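Arabinan-endo 1,5-alpha-l-arabinase (Bacillus subtilis, PDB 1UV4) cleaves internal alpha-1,5-linked arabinofuranosyl bonds of linear arabinan and branched sugar beet arabinan, contributing to breakdown of the plant cell wall. Local coordinates at residues A[169-181]-A[224-238]. Numbering follows the deposited sequence.
Sequences GSLYSIAARPNNG and TGPYLDKSGKSMLEG. With EDO (1,2-ethanediol), chain F.
Ala176 and Met235 illustrate how a propeller strand that has run out can still be tied to a neighbouring blade through its backbone. Ala176 N gives a hydrogen bond to Met235 O, 2.9 Å long and nearly straight at 172°. Water bridges between other residues extend the join: one water donates to both Ser173 O and Thr224 O, while another donates to Ile174 O and accepts from Tyr227 N. A third accepts from Arg177 NE, at the guanidinium edge, and donates to Gly238 O; NH1 of that arginine turns instead to Ala183 O.

The five-bladed beta-propeller of family 43 explains the layout: strand 170-175 belongs to one blade, and 224-238 lies in the loop joining strands 212-220 and 241-244 of the next. A classic bulge puts Ile174 and Ala175 both opposite Ile155.

Apolar groups add to this. Thr224 CG2 sits squarely over one Tyr172 ring face in a CH-pi contact, 3.5 Å from the ring centroid. Ile174 CG2 instead meets the Tyr227 ring edge at CE1 (4.0 Å). Although the Leu236 side chain sets out away from the strand, its CD2 branch returns to pack against the Ile174-Ala175 peptide, 3.6 Å from Ala175 N.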
ATOM      1  N   GLY A 169      15.381  -3.901 -14.652  1.00 11.63           N
ATOM      2  CA  GLY A 169      16.360  -4.587 -13.820  1.00 11.41           C
ATOM      3  C   GLY A 169      15.820  -5.792 -13.073  1.00 12.87           C
ATOM      4  O   GLY A 169      14.819  -6.410 -13.442  1.00 14.10           O
ATOM      5  N   SER A 170      16.528  -6.135 -11.995  1.00 14.46           N
ATOM      6  CA  SER A 170      16.241  -7.304 -11.186  1.00 14.01           C
ATOM      7  C   SER A 170      15.137  -7.056 -10.159  1.00 13.32           C
ATOM      8  O   SER A 170      14.899  -5.936  -9.724  1.00 13.26           O
ATOM      9  CB  SER A 170      17.506  -7.751 -10.418  1.00 14.06           C
ATOM     10  OG  SER A 170      18.652  -7.847 -11.242  1.00 20.83           O
ATOM     11  N   LEU A 171      14.492  -8.130  -9.759  1.00 12.18           N
ATOM     12  CA  LEU A 171      13.528  -8.136  -8.687  1.00 13.65           C
ATOM     13  C   LEU A 171      14.210  -8.507  -7.383  1.00 13.84           C
ATOM     14  O   LEU A 171      14.764  -9.605  -7.269  1.00 16.56           O
ATOM     15  CB  LEU A 171      12.402  -9.135  -9.022  1.00 14.57           C
ATOM     16  CG  LEU A 171      11.154  -9.028  -8.153  1.00 17.18           C
ATOM     17  CD1 LEU A 171      10.435  -7.668  -8.259  1.00 15.80           C
ATOM     18  CD2 LEU A 171      10.155 -10.144  -8.482  1.00 17.26           C
ATOM     19  N   TYR A 172      14.150  -7.620  -6.391  1.00 12.40           N
ATOM     20  CA  TYR A 172      14.829  -7.771  -5.107  1.00 12.43           C
ATOM     21  C   TYR A 172      13.804  -8.171  -4.042  1.00 12.98           C
ATOM     22  O   TYR A 172      12.611  -7.880  -4.156  1.00 14.97           O
ATOM     23  CB  TYR A 172      15.486  -6.451  -4.682  1.00 13.32           C
ATOM     24  CG  TYR A 172      16.562  -5.950  -5.621  1.00 12.81           C
ATOM     25  CD1 TYR A 172      17.878  -6.310  -5.452  1.00 12.38           C
ATOM     26  CD2 TYR A 172      16.262  -5.111  -6.680  1.00 14.63           C
ATOM     27  CE1 TYR A 172      18.880  -5.838  -6.320  1.00 11.63           C
ATOM     28  CE2 TYR A 172      17.254  -4.644  -7.534  1.00 14.11           C
ATOM     29  CZ  TYR A 172      18.553  -5.008  -7.343  1.00 12.72           C
ATOM     30  OH  TYR A 172      19.563  -4.552  -8.193  1.00 15.45           O
ATOM     31  N   SER A 173      14.302  -8.901  -3.060  1.00 13.66           N
ATOM     32  CA  SER A 173      13.537  -9.296  -1.873  1.00 13.45           C
ATOM     33  C   SER A 173      13.926  -8.435  -0.697  1.00 13.08           C
ATOM     34  O   SER A 173      15.087  -8.312  -0.381  1.00 13.55           O
ATOM     35  CB  SER A 173      13.806 -10.756  -1.543  1.00 12.22           C
ATOM     36  OG  SER A 173      13.403 -11.569  -2.618  1.00 14.03           O
ATOM     37  N   ILE A 174      12.932  -7.815  -0.047  1.00 12.02           N
ATOM     38  CA  ILE A 174      13.235  -6.879   1.053  1.00 11.89           C
ATOM     39  C   ILE A 174      12.553  -7.143   2.395  1.00 11.94           C
ATOM     40  O   ILE A 174      13.002  -6.610   3.416  1.00 12.18           O
ATOM     41  CB  ILE A 174      13.023  -5.398   0.623  1.00 13.34           C
ATOM     42  CG1 ILE A 174      11.603  -5.113   0.189  1.00 12.74           C
ATOM     43  CG2 ILE A 174      14.046  -5.002  -0.448  1.00 13.72           C
ATOM     44  CD1 ILE A 174      11.333  -3.622  -0.052  1.00 13.68           C
ATOM     45  N   ALA A 175      11.511  -7.990   2.434  1.00 12.44           N
ATOM     46  CA  ALA A 175      10.948  -8.423   3.718  1.00 12.16           C
ATOM     47  C   ALA A 175      10.234  -9.727   3.541  1.00 12.70           C
ATOM     48  O   ALA A 175       9.641  -9.977   2.504  1.00 13.08           O
ATOM     49  CB  ALA A 175       9.990  -7.366   4.371  1.00 12.45           C
ATOM     50  N   ALA A 176      10.349 -10.584   4.552  1.00 12.25           N
ATOM     51  CA  ALA A 176       9.705 -11.910   4.516  1.00 12.32           C
ATOM     52  C   ALA A 176       9.403 -12.355   5.944  1.00 11.76           C
ATOM     53  O   ALA A 176      10.026 -11.905   6.900  1.00 12.26           O
ATOM     54  CB  ALA A 176      10.655 -12.895   3.847  1.00 12.08           C
ATOM     55  N   ARG A 177       8.478 -13.306   6.099  1.00 11.56           N
ATOM     56  CA  ARG A 177       8.249 -13.960   7.374  1.00 12.20           C
ATOM     57  C   ARG A 177       8.274 -15.471   7.183  1.00 13.29           C
ATOM     58  O   ARG A 177       7.252 -16.128   7.269  1.00 12.88           O
ATOM     59  CB  ARG A 177       6.952 -13.540   8.025  1.00 12.03           C
ATOM     60  CG  ARG A 177       6.854 -12.034   8.305  1.00 13.16           C
ATOM     61  CD  ARG A 177       5.588 -11.707   9.023  1.00 14.53           C
ATOM     62  NE  ARG A 177       5.630 -12.035  10.426  1.00 14.72           N
ATOM     63  CZ  ARG A 177       4.564 -12.137  11.200  1.00 14.49           C
ATOM     64  NH1 ARG A 177       3.342 -11.984  10.690  1.00 14.50           N
ATOM     65  NH2 ARG A 177       4.709 -12.415  12.488  1.00 17.44           N
ATOM     66  N   PRO A 178       9.478 -16.009   6.968  1.00 14.89           N
ATOM     67  CA  PRO A 178       9.637 -17.435   6.601  1.00 14.93           C
ATOM     68  C   PRO A 178       9.093 -18.390   7.646  1.00 15.70           C
ATOM     69  O   PRO A 178       8.669 -19.508   7.251  1.00 15.98           O
ATOM     70  CB  PRO A 178      11.152 -17.585   6.442  1.00 16.16           C
ATOM     71  CG  PRO A 178      11.749 -16.405   7.119  1.00 16.87           C
ATOM     72  CD  PRO A 178      10.777 -15.314   7.024  1.00 15.75           C
ATOM     73  N   ASN A 179       9.085 -17.980   8.922  1.00 14.29           N
ATOM     74  CA  ASN A 179       8.619 -18.847  10.009  1.00 15.36           C
ATOM     75  C   ASN A 179       7.249 -18.469  10.562  1.00 14.98           C
ATOM     76  O   ASN A 179       6.760 -19.088  11.511  1.00 15.91           O
ATOM     77  CB  ASN A 179       9.711 -18.968  11.096  1.00 16.18           C
ATOM     78  CG  ASN A 179      10.932 -19.733  10.586  1.00 18.55           C
ATOM     79  OD1 ASN A 179      12.022 -19.190  10.509  1.00 22.32           O
ATOM     80  ND2 ASN A 179      10.740 -21.012  10.220  1.00 22.22           N
ATOM     81  N   ASN A 180       6.568 -17.528   9.913  1.00 14.88           N
ATOM     82  CA  ASN A 180       5.200 -17.171  10.300  1.00 15.47           C
ATOM     83  C   ASN A 180       4.306 -17.112   9.060  1.00 16.15           C
ATOM     84  O   ASN A 180       3.506 -16.193   8.885  1.00 15.61           O
ATOM     85  CB  ASN A 180       5.167 -15.811  11.036  1.00 15.90           C
ATOM     86  CG  ASN A 180       5.675 -15.866  12.457  1.00 17.85           C
ATOM     87  OD1 ASN A 180       4.920 -16.115  13.411  1.00 20.41           O
ATOM     88  ND2 ASN A 180       6.969 -15.618  12.620  1.00 21.80           N
ATOM     89  N   GLY A 181       4.493 -18.095   8.181  1.00 14.39           N
ATOM     90  CA  GLY A 181       3.626 -18.311   7.058  1.00 14.29           C
ATOM     91  C   GLY A 181       3.652 -17.280   5.973  1.00 12.34           C
ATOM     92  O   GLY A 181       2.749 -17.244   5.122  1.00 13.55           O
ATOM     93  N   THR A 224      17.857  -1.533  -1.452  1.00 13.23           N
ATOM     94  CA  THR A 224      17.690  -2.961  -1.612  1.00 13.46           C
ATOM     95  C   THR A 224      17.955  -3.761  -0.356  1.00 14.21           C
ATOM     96  O   THR A 224      17.837  -5.007  -0.380  1.00 14.96           O
ATOM     97  CB  THR A 224      18.517  -3.481  -2.786  1.00 14.31           C
ATOM     98  OG1 THR A 224      19.867  -3.007  -2.715  1.00 14.60           O
ATOM     99  CG2 THR A 224      17.973  -2.967  -4.120  1.00 14.85           C
ATOM    100  N   GLY A 225      18.263  -3.081   0.749  1.00 14.10           N
ATOM    101  CA  GLY A 225      18.375  -3.709   2.054  1.00 13.45           C
ATOM    102  C   GLY A 225      19.786  -4.155   2.413  1.00 14.52           C
ATOM    103  O   GLY A 225      20.746  -3.881   1.689  1.00 14.80           O
ATOM    104  N   PRO A 226      19.939  -4.871   3.520  1.00 14.68           N
ATOM    105  CA  PRO A 226      18.827  -5.365   4.337  1.00 13.70           C
ATOM    106  C   PRO A 226      18.232  -4.326   5.231  1.00 13.21           C
ATOM    107  O   PRO A 226      18.975  -3.512   5.810  1.00 15.06           O
ATOM    108  CB  PRO A 226      19.500  -6.471   5.194  1.00 14.78           C
ATOM    109  CG  PRO A 226      20.931  -5.985   5.392  1.00 14.45           C
ATOM    110  CD  PRO A 226      21.237  -5.369   4.012  1.00 15.37           C
ATOM    111  N   TYR A 227      16.905  -4.364   5.369  1.00 12.52           N
ATOM    112  CA  TYR A 227      16.193  -3.528   6.319  1.00 11.47           C
ATOM    113  C   TYR A 227      16.296  -4.175   7.712  1.00 12.51           C
ATOM    114  O   TYR A 227      15.901  -5.307   7.901  1.00 13.48           O
ATOM    115  CB  TYR A 227      14.730  -3.308   5.899  1.00 11.51           C
ATOM    116  CG  TYR A 227      14.644  -2.434   4.666  1.00 11.72           C
ATOM    117  CD1 TYR A 227      14.750  -2.969   3.377  1.00 13.38           C
ATOM    118  CD2 TYR A 227      14.446  -1.080   4.787  1.00 12.56           C
ATOM    119  CE1 TYR A 227      14.742  -2.155   2.269  1.00 13.26           C
ATOM    120  CE2 TYR A 227      14.352  -0.268   3.691  1.00 11.64           C
ATOM    121  CZ  TYR A 227      14.519  -0.790   2.419  1.00 10.85           C
ATOM    122  OH  TYR A 227      14.470   0.006   1.319  1.00 12.88           O
ATOM    123  N   LEU A 228      16.844  -3.459   8.664  1.00 12.64           N
ATOM    124  CA  LEU A 228      17.082  -3.954  10.019  1.00 12.80           C
ATOM    125  C   LEU A 228      16.140  -3.243  10.984  1.00 12.71           C
ATOM    126  O   LEU A 228      15.925  -2.031  10.850  1.00 12.59           O
ATOM    127  CB  LEU A 228      18.535  -3.688  10.451  1.00 13.97           C
ATOM    128  CG  LEU A 228      19.603  -4.273   9.549  1.00 14.51           C
ATOM    129  CD1 LEU A 228      20.957  -3.977  10.181  1.00 16.41           C
ATOM    130  CD2 LEU A 228      19.421  -5.771   9.293  1.00 16.09           C
ATOM    131  N   ASP A 229      15.568  -3.984  11.924  1.00 11.96           N
ATOM    132  CA  ASP A 229      14.764  -3.376  12.964  1.00 12.05           C
ATOM    133  C   ASP A 229      15.612  -2.805  14.107  1.00 11.78           C
ATOM    134  O   ASP A 229      16.842  -2.848  14.047  1.00 11.82           O
ATOM    135  CB  ASP A 229      13.646  -4.329  13.431  1.00 11.46           C
ATOM    136  CG  ASP A 229      14.119  -5.520  14.185  1.00 14.09           C
ATOM    137  OD1 ASP A 229      15.211  -5.512  14.811  1.00 13.19           O
ATOM    138  OD2 ASP A 229      13.372  -6.516  14.352  1.00 14.91           O
ATOM    139  N   LYS A 230      14.970  -2.225  15.124  1.00 11.78           N
ATOM    140  CA  LYS A 230      15.721  -1.563  16.205  1.00 12.43           C
ATOM    141  C   LYS A 230      16.638  -2.517  16.964  1.00 13.43           C
ATOM    142  O   LYS A 230      17.664  -2.104  17.515  1.00 15.65           O
ATOM    143  CB  LYS A 230      14.811  -0.880  17.202  1.00 12.92           C
ATOM    144  CG  LYS A 230      14.124   0.351  16.709  1.00 13.50           C
ATOM    145  CD  LYS A 230      13.462   1.054  17.853  1.00 14.51           C
ATOM    146  CE  LYS A 230      12.631   2.166  17.349  1.00 15.76           C
ATOM    147  NZ  LYS A 230      11.736   2.758  18.368  1.00 21.27           N
ATOM    148  N   SER A 231      16.272  -3.789  16.995  1.00 13.67           N
ATOM    149  CA  SER A 231      17.095  -4.824  17.637  1.00 13.65           C
ATOM    150  C   SER A 231      18.227  -5.336  16.749  1.00 13.90           C
ATOM    151  O   SER A 231      19.033  -6.127  17.199  1.00 16.18           O
ATOM    152  CB  SER A 231      16.215  -6.006  18.067  1.00 13.65           C
ATOM    153  OG  SER A 231      15.942  -6.886  16.987  1.00 17.22           O
ATOM    154  N   GLY A 232      18.265  -4.920  15.487  1.00 13.44           N
ATOM    155  CA  GLY A 232      19.259  -5.397  14.526  1.00 13.59           C
ATOM    156  C   GLY A 232      18.853  -6.582  13.642  1.00 14.48           C
ATOM    157  O   GLY A 232      19.662  -7.051  12.833  1.00 16.00           O
ATOM    158  N   LYS A 233      17.611  -7.037  13.773  1.00 14.11           N
ATOM    159  CA  LYS A 233      17.126  -8.184  13.045  1.00 14.65           C
ATOM    160  C   LYS A 233      16.612  -7.773  11.662  1.00 13.68           C
ATOM    161  O   LYS A 233      15.870  -6.799  11.468  1.00 14.41           O
ATOM    162  CB  LYS A 233      16.039  -8.900  13.840  1.00 14.81           C
ATOM    163  CG  LYS A 233      15.623 -10.191  13.194  1.00 18.29           C
ATOM    164  CD  LYS A 233      14.974 -11.125  14.122  1.00 23.66           C
ATOM    165  CE  LYS A 233      14.412 -12.303  13.350  1.00 25.20           C
ATOM    166  NZ  LYS A 233      14.336 -13.558  14.133  1.00 27.86           N
ATOM    167  N   SER A 234      17.031  -8.542  10.674  1.00 13.64           N
ATOM    168  CA  SER A 234      16.657  -8.339   9.293  1.00 13.74           C
ATOM    169  C   SER A 234      15.185  -8.618   9.051  1.00 13.34           C
ATOM    170  O   SER A 234      14.670  -9.648   9.483  1.00 13.37           O
ATOM    171  CB  SER A 234      17.495  -9.240   8.388  1.00 14.36           C
ATOM    172  OG  SER A 234      17.095  -9.145   7.036  1.00 16.18           O
ATOM    173  N   MET A 235      14.569  -7.766   8.272  1.00 13.41           N
ATOM    174  CA  MET A 235      13.175  -7.940   7.865  1.00 12.55           C
ATOM    175  C   MET A 235      13.004  -9.116   6.942  1.00 13.23           C
ATOM    176  O   MET A 235      11.883  -9.598   6.770  1.00 12.90           O
ATOM    177  CB  MET A 235      12.597  -6.638   7.268  1.00 12.26           C
ATOM    178  CG  MET A 235      12.541  -5.498   8.264  1.00 11.89           C
ATOM    179  SD  MET A 235      11.616  -4.086   7.647  1.00 14.09           S
ATOM    180  CE  MET A 235       9.899  -4.635   7.802  1.00 13.86           C
ATOM    181  N   LEU A 236      14.073  -9.612   6.346  1.00 13.56           N
ATOM    182  CA  LEU A 236      13.974 -10.889   5.580  1.00 14.20           C
ATOM    183  C   LEU A 236      13.810 -12.127   6.455  1.00 14.56           C
ATOM    184  O   LEU A 236      13.428 -13.194   5.971  1.00 15.02           O
ATOM    185  CB  LEU A 236      15.192 -11.056   4.714  1.00 14.67           C
ATOM    186  CG  LEU A 236      15.280 -10.175   3.495  1.00 18.53           C
ATOM    187  CD1 LEU A 236      16.636 -10.503   2.879  1.00 20.96           C
ATOM    188  CD2 LEU A 236      14.140 -10.466   2.501  1.00 19.63           C
ATOM    189  N   GLU A 237      14.152 -12.004   7.741  1.00 15.26           N
ATOM    190  CA  GLU A 237      13.992 -13.066   8.726  1.00 15.21           C
ATOM    191  C   GLU A 237      12.887 -12.779   9.731  1.00 15.44           C
ATOM    192  O   GLU A 237      12.937 -13.213  10.887  1.00 15.58           O
ATOM    193  CB  GLU A 237      15.321 -13.272   9.433  1.00 15.97           C
ATOM    194  CG  GLU A 237      16.414 -13.685   8.459  1.00 19.70           C
ATOM    195  CD  GLU A 237      16.171 -15.063   7.803  1.00 27.00           C
ATOM    196  OE1 GLU A 237      15.436 -15.944   8.354  1.00 27.13           O
ATOM    197  OE2 GLU A 237      16.742 -15.280   6.699  1.00 31.39           O
ATOM    198  N   GLY A 238      11.872 -12.035   9.291  1.00 13.80           N
ATOM    199  CA  GLY A 238      10.724 -11.779  10.133  1.00 13.72           C
ATOM    200  C   GLY A 238      10.949 -10.648  11.111  1.00 13.24           C
ATOM    201  O   GLY A 238      10.085 -10.354  11.960  1.00 13.72           O
TER
HETATM  202  C1  EDO F1296      14.235 -12.110  -6.039  1.00 34.14           C
HETATM  203  O1  EDO F1296      14.949 -11.691  -4.893  1.00 31.82           O
HETATM  204  C2  EDO F1296      12.765 -11.846  -5.835  1.00 36.61           C
HETATM  205  O2  EDO F1296      12.115 -13.060  -5.552  1.00 32.44           O
HETATM  206  O   HOH W   1      17.015  -7.026   1.363  1.00 24.45           O
HETATM  207  O   HOH W   2      15.674  -6.445   3.796  1.00 19.19           O
HETATM  208  O   HOH W   3       8.016 -12.202  12.104  1.00 28.44           O